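Local coordinates for giardin subunit alpha-1 (Giardia intestinalis, PDB 4EVF), which is an annexin that binds phosphatidylserine-containing membranes in a calcium-dependent way and is involved in attachment of the parasite to the intestinal mucosa, at residues A[26-31]-A[288-293]. Sequence-based numbering, arbitrary orientation.
Sequences IASEYS and LRTLWR
The guanidinium of R293 meets the backbone of S28 with its edge: NH2 donates to the carbonyl O of S28 at 3.0 Å, nearly straight (162°), and the acceptor lies close to the guanidinium plane, while the donor sits in the plane of the carbonyl. CA of E29 approaches the same group obliquely. R293, just after helix 284-292, leaves helical angles with positive phi in a Schellman motif, and its side chain, extended from CG to NE, spans from there to S28, near the end of helix 20-28. Two waters lie beside this bond. One lies within bonding distance of both S28 O and L291 O and can bridge them; another donates to S28 OG and takes a weak bond from R293 NE.

Further in, the two helices touch closely through small groups. CB of S28 lies 3.6 Å from T290 O and 3.9 Å from CA of L291, while its hydroxyl, at chi1 82°, is turned back to F25 O within its own helix. CD2 of L291 reaches CB of A27 at 4.1 Å, and both side chains also pack on L70 of helix 62-70. The contact thus joins the predicted first and fourth annexin repeats. With E29 OE1 and R293 NH2 4.7 Å apart, their opposite charges probably attract through space, but the direct grip of the arginine is on the backbone carbonyl of S28.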
ATOM      1  N   ILE A  26     -19.788  -6.564  -0.002  1.00 21.76           N
ATOM      2  CA  ILE A  26     -20.322  -5.324  -0.560  1.00 20.57           C
ATOM      3  C   ILE A  26     -19.195  -4.326  -0.780  1.00 20.01           C
ATOM      4  O   ILE A  26     -19.121  -3.680  -1.821  1.00 20.86           O
ATOM      5  CB  ILE A  26     -21.390  -4.695   0.349  1.00 23.45           C
ATOM      6  CG1 ILE A  26     -22.618  -5.609   0.435  1.00 25.74           C
ATOM      7  CG2 ILE A  26     -21.784  -3.330  -0.184  1.00 22.16           C
ATOM      8  CD1 ILE A  26     -23.493  -5.352   1.639  1.00 20.89           C
ATOM      9  N   ALA A  27     -18.305  -4.202   0.199  1.00 21.88           N
ATOM     10  CA  ALA A  27     -17.193  -3.277   0.052  1.00 21.54           C
ATOM     11  C   ALA A  27     -16.340  -3.664  -1.152  1.00 23.16           C
ATOM     12  O   ALA A  27     -15.824  -2.795  -1.854  1.00 20.78           O
ATOM     13  CB  ALA A  27     -16.358  -3.232   1.321  1.00 21.97           C
ATOM     14  N   SER A  28     -16.217  -4.971  -1.396  1.00 19.91           N
ATOM     15  CA  SER A  28     -15.321  -5.500  -2.426  1.00 19.18           C
ATOM     16  C   SER A  28     -15.840  -5.211  -3.834  1.00 22.61           C
ATOM     17  O   SER A  28     -15.094  -5.253  -4.810  1.00 22.93           O
ATOM     18  CB  SER A  28     -15.166  -7.011  -2.253  1.00 19.56           C
ATOM     19  OG  SER A  28     -16.253  -7.716  -2.834  1.00 22.24           O
ATOM     20  N   GLU A  29     -17.134  -4.929  -3.924  1.00 24.57           N
ATOM     21  CA  GLU A  29     -17.802  -4.717  -5.200  1.00 21.03           C
ATOM     22  C   GLU A  29     -17.543  -3.332  -5.793  1.00 24.25           C
ATOM     23  O   GLU A  29     -17.827  -3.097  -6.967  1.00 27.09           O
ATOM     24  CB  GLU A  29     -19.308  -4.896  -5.007  1.00 24.55           C
ATOM     25  CG  GLU A  29     -19.735  -6.313  -4.734  1.00 22.81           C
ATOM     26  CD  GLU A  29     -19.598  -7.168  -5.966  1.00 33.61           C
ATOM     27  OE1 GLU A  29     -18.497  -7.709  -6.200  1.00 33.71           O
ATOM     28  OE2 GLU A  29     -20.588  -7.276  -6.719  1.00 36.84           O
ATOM     29  N   TYR A  30     -17.011  -2.427  -4.976  1.00 24.41           N
ATOM     30  CA  TYR A  30     -16.975  -1.004  -5.303  1.00 22.61           C
ATOM     31  C   TYR A  30     -15.653  -0.339  -4.965  1.00 25.39           C
ATOM     32  O   TYR A  30     -15.019  -0.647  -3.946  1.00 22.72           O
ATOM     33  CB  TYR A  30     -18.089  -0.274  -4.556  1.00 21.27           C
ATOM     34  CG  TYR A  30     -19.469  -0.783  -4.875  1.00 24.38           C
ATOM     35  CD1 TYR A  30     -20.075  -0.479  -6.089  1.00 23.85           C
ATOM     36  CD2 TYR A  30     -20.170  -1.575  -3.972  1.00 21.85           C
ATOM     37  CE1 TYR A  30     -21.330  -0.948  -6.391  1.00 21.42           C
ATOM     38  CE2 TYR A  30     -21.428  -2.047  -4.270  1.00 22.37           C
ATOM     39  CZ  TYR A  30     -22.003  -1.723  -5.482  1.00 18.57           C
ATOM     40  OH  TYR A  30     -23.258  -2.180  -5.793  1.00 22.90           O
ATOM     41  N   SER A  31     -15.261   0.606  -5.814  1.00 22.95           N
ATOM     42  CA  SER A  31     -14.011   1.341  -5.663  1.00 21.34           C
ATOM     43  C   SER A  31     -14.076   2.259  -4.455  1.00 22.58           C
ATOM     44  O   SER A  31     -15.139   2.448  -3.873  1.00 21.89           O
ATOM     45  CB  SER A  31     -13.776   2.214  -6.884  1.00 22.12           C
ATOM     46  OG  SER A  31     -14.705   3.282  -6.861  1.00 23.77           O
ATOM     47  N   LEU A 288     -10.526 -11.242   4.108  1.00 20.79           N
ATOM     48  CA  LEU A 288      -9.474 -10.877   3.162  1.00 20.24           C
ATOM     49  C   LEU A 288      -9.691 -11.490   1.775  1.00 22.01           C
ATOM     50  O   LEU A 288      -9.590 -10.789   0.760  1.00 19.13           O
ATOM     51  CB  LEU A 288      -8.077 -11.226   3.708  1.00 16.65           C
ATOM     52  CG  LEU A 288      -7.558 -10.493   4.950  1.00 23.66           C
ATOM     53  CD1 LEU A 288      -6.148 -11.005   5.332  1.00 20.65           C
ATOM     54  CD2 LEU A 288      -7.558  -8.964   4.760  1.00 18.84           C
ATOM     55  N   ARG A 289     -10.012 -12.775   1.729  1.00 19.81           N
ATOM     56  CA  ARG A 289     -10.258 -13.437   0.467  1.00 23.52           C
ATOM     57  C   ARG A 289     -11.429 -12.787  -0.301  1.00 22.77           C
ATOM     58  O   ARG A 289     -11.402 -12.714  -1.474  1.00 27.19           O
ATOM     59  CB  ARG A 289     -10.470 -14.948   0.597  1.00 22.34           C
ATOM     60  CG  ARG A 289      -9.238 -15.775   0.916  1.00 32.66           C
ATOM     61  CD  ARG A 289      -9.570 -17.243   1.088  1.00 29.14           C
ATOM     62  NE  ARG A 289      -9.533 -17.889  -0.191  1.00 33.43           N
ATOM     63  CZ  ARG A 289      -9.618 -19.186  -0.405  1.00 33.06           C
ATOM     64  NH1 ARG A 289      -9.720 -20.020   0.581  1.00 29.25           N
ATOM     65  NH2 ARG A 289      -9.563 -19.641  -1.620  1.00 36.13           N
ATOM     66  N   THR A 290     -12.439 -12.329   0.386  1.00 22.82           N
ATOM     67  CA  THR A 290     -13.540 -11.615  -0.258  1.00 25.80           C
ATOM     68  C   THR A 290     -13.030 -10.317  -0.898  1.00 20.89           C
ATOM     69  O   THR A 290     -13.243 -10.061  -2.091  1.00 23.91           O
ATOM     70  CB  THR A 290     -14.662 -11.287   0.742  1.00 24.83           C
ATOM     71  OG1 THR A 290     -15.125 -12.492   1.364  1.00 28.25           O
ATOM     72  CG2 THR A 290     -15.829 -10.609   0.033  1.00 25.51           C
ATOM     73  N   LEU A 291     -12.343  -9.508  -0.100  1.00 20.72           N
ATOM     74  CA  LEU A 291     -11.864  -8.202  -0.554  1.00 21.08           C
ATOM     75  C   LEU A 291     -10.865  -8.293  -1.699  1.00 24.24           C
ATOM     76  O   LEU A 291     -10.857  -7.426  -2.575  1.00 22.52           O
ATOM     77  CB  LEU A 291     -11.293  -7.384   0.608  1.00 20.85           C
ATOM     78  CG  LEU A 291     -12.282  -7.023   1.725  1.00 20.69           C
ATOM     79  CD1 LEU A 291     -11.564  -6.592   3.000  1.00 20.05           C
ATOM     80  CD2 LEU A 291     -13.257  -5.932   1.250  1.00 25.70           C
ATOM     81  N   TRP A 292     -10.034  -9.339  -1.703  1.00 20.68           N
ATOM     82  CA  TRP A 292      -8.999  -9.494  -2.723  1.00 19.32           C
ATOM     83  C   TRP A 292      -9.476 -10.323  -3.912  1.00 21.84           C
ATOM     84  O   TRP A 292      -8.749 -10.509  -4.881  1.00 24.19           O
ATOM     85  CB  TRP A 292      -7.703 -10.054  -2.124  1.00 19.81           C
ATOM     86  CG  TRP A 292      -6.985  -9.036  -1.313  1.00 18.36           C
ATOM     87  CD1 TRP A 292      -6.981  -8.917   0.049  1.00 15.97           C
ATOM     88  CD2 TRP A 292      -6.198  -7.950  -1.816  1.00 19.05           C
ATOM     89  NE1 TRP A 292      -6.224  -7.831   0.422  1.00 17.71           N
ATOM     90  CE2 TRP A 292      -5.723  -7.228  -0.703  1.00 16.26           C
ATOM     91  CE3 TRP A 292      -5.827  -7.533  -3.103  1.00 22.07           C
ATOM     92  CZ2 TRP A 292      -4.911  -6.105  -0.833  1.00 20.97           C
ATOM     93  CZ3 TRP A 292      -5.014  -6.414  -3.230  1.00 20.96           C
ATOM     94  CH2 TRP A 292      -4.569  -5.712  -2.100  1.00 22.06           C
ATOM     95  N   ARG A 293     -10.721 -10.777  -3.833  1.00 23.87           N
ATOM     96  CA  ARG A 293     -11.374 -11.523  -4.905  1.00 24.93           C
ATOM     97  C   ARG A 293     -10.660 -12.830  -5.223  1.00 28.70           C
ATOM     98  O   ARG A 293     -10.416 -13.158  -6.384  1.00 27.98           O
ATOM     99  CB  ARG A 293     -11.543 -10.664  -6.164  1.00 27.65           C
ATOM    100  CG  ARG A 293     -12.584  -9.579  -6.001  1.00 27.94           C
ATOM    101  CD  ARG A 293     -12.863  -8.855  -7.319  1.00 29.82           C
ATOM    102  NE  ARG A 293     -13.633  -7.642  -7.083  1.00 30.00           N
ATOM    103  CZ  ARG A 293     -13.836  -6.696  -7.997  1.00 30.01           C
ATOM    104  NH1 ARG A 293     -13.321  -6.821  -9.215  1.00 31.63           N
ATOM    105  NH2 ARG A 293     -14.547  -5.617  -7.692  1.00 27.39           N
TER
HETATM  106  O   HOH W   1     -12.302  -5.482  -3.934  1.00 25.98           O
HETATM  107  O   HOH W   2     -16.182  -8.338  -5.507  1.00 27.95           O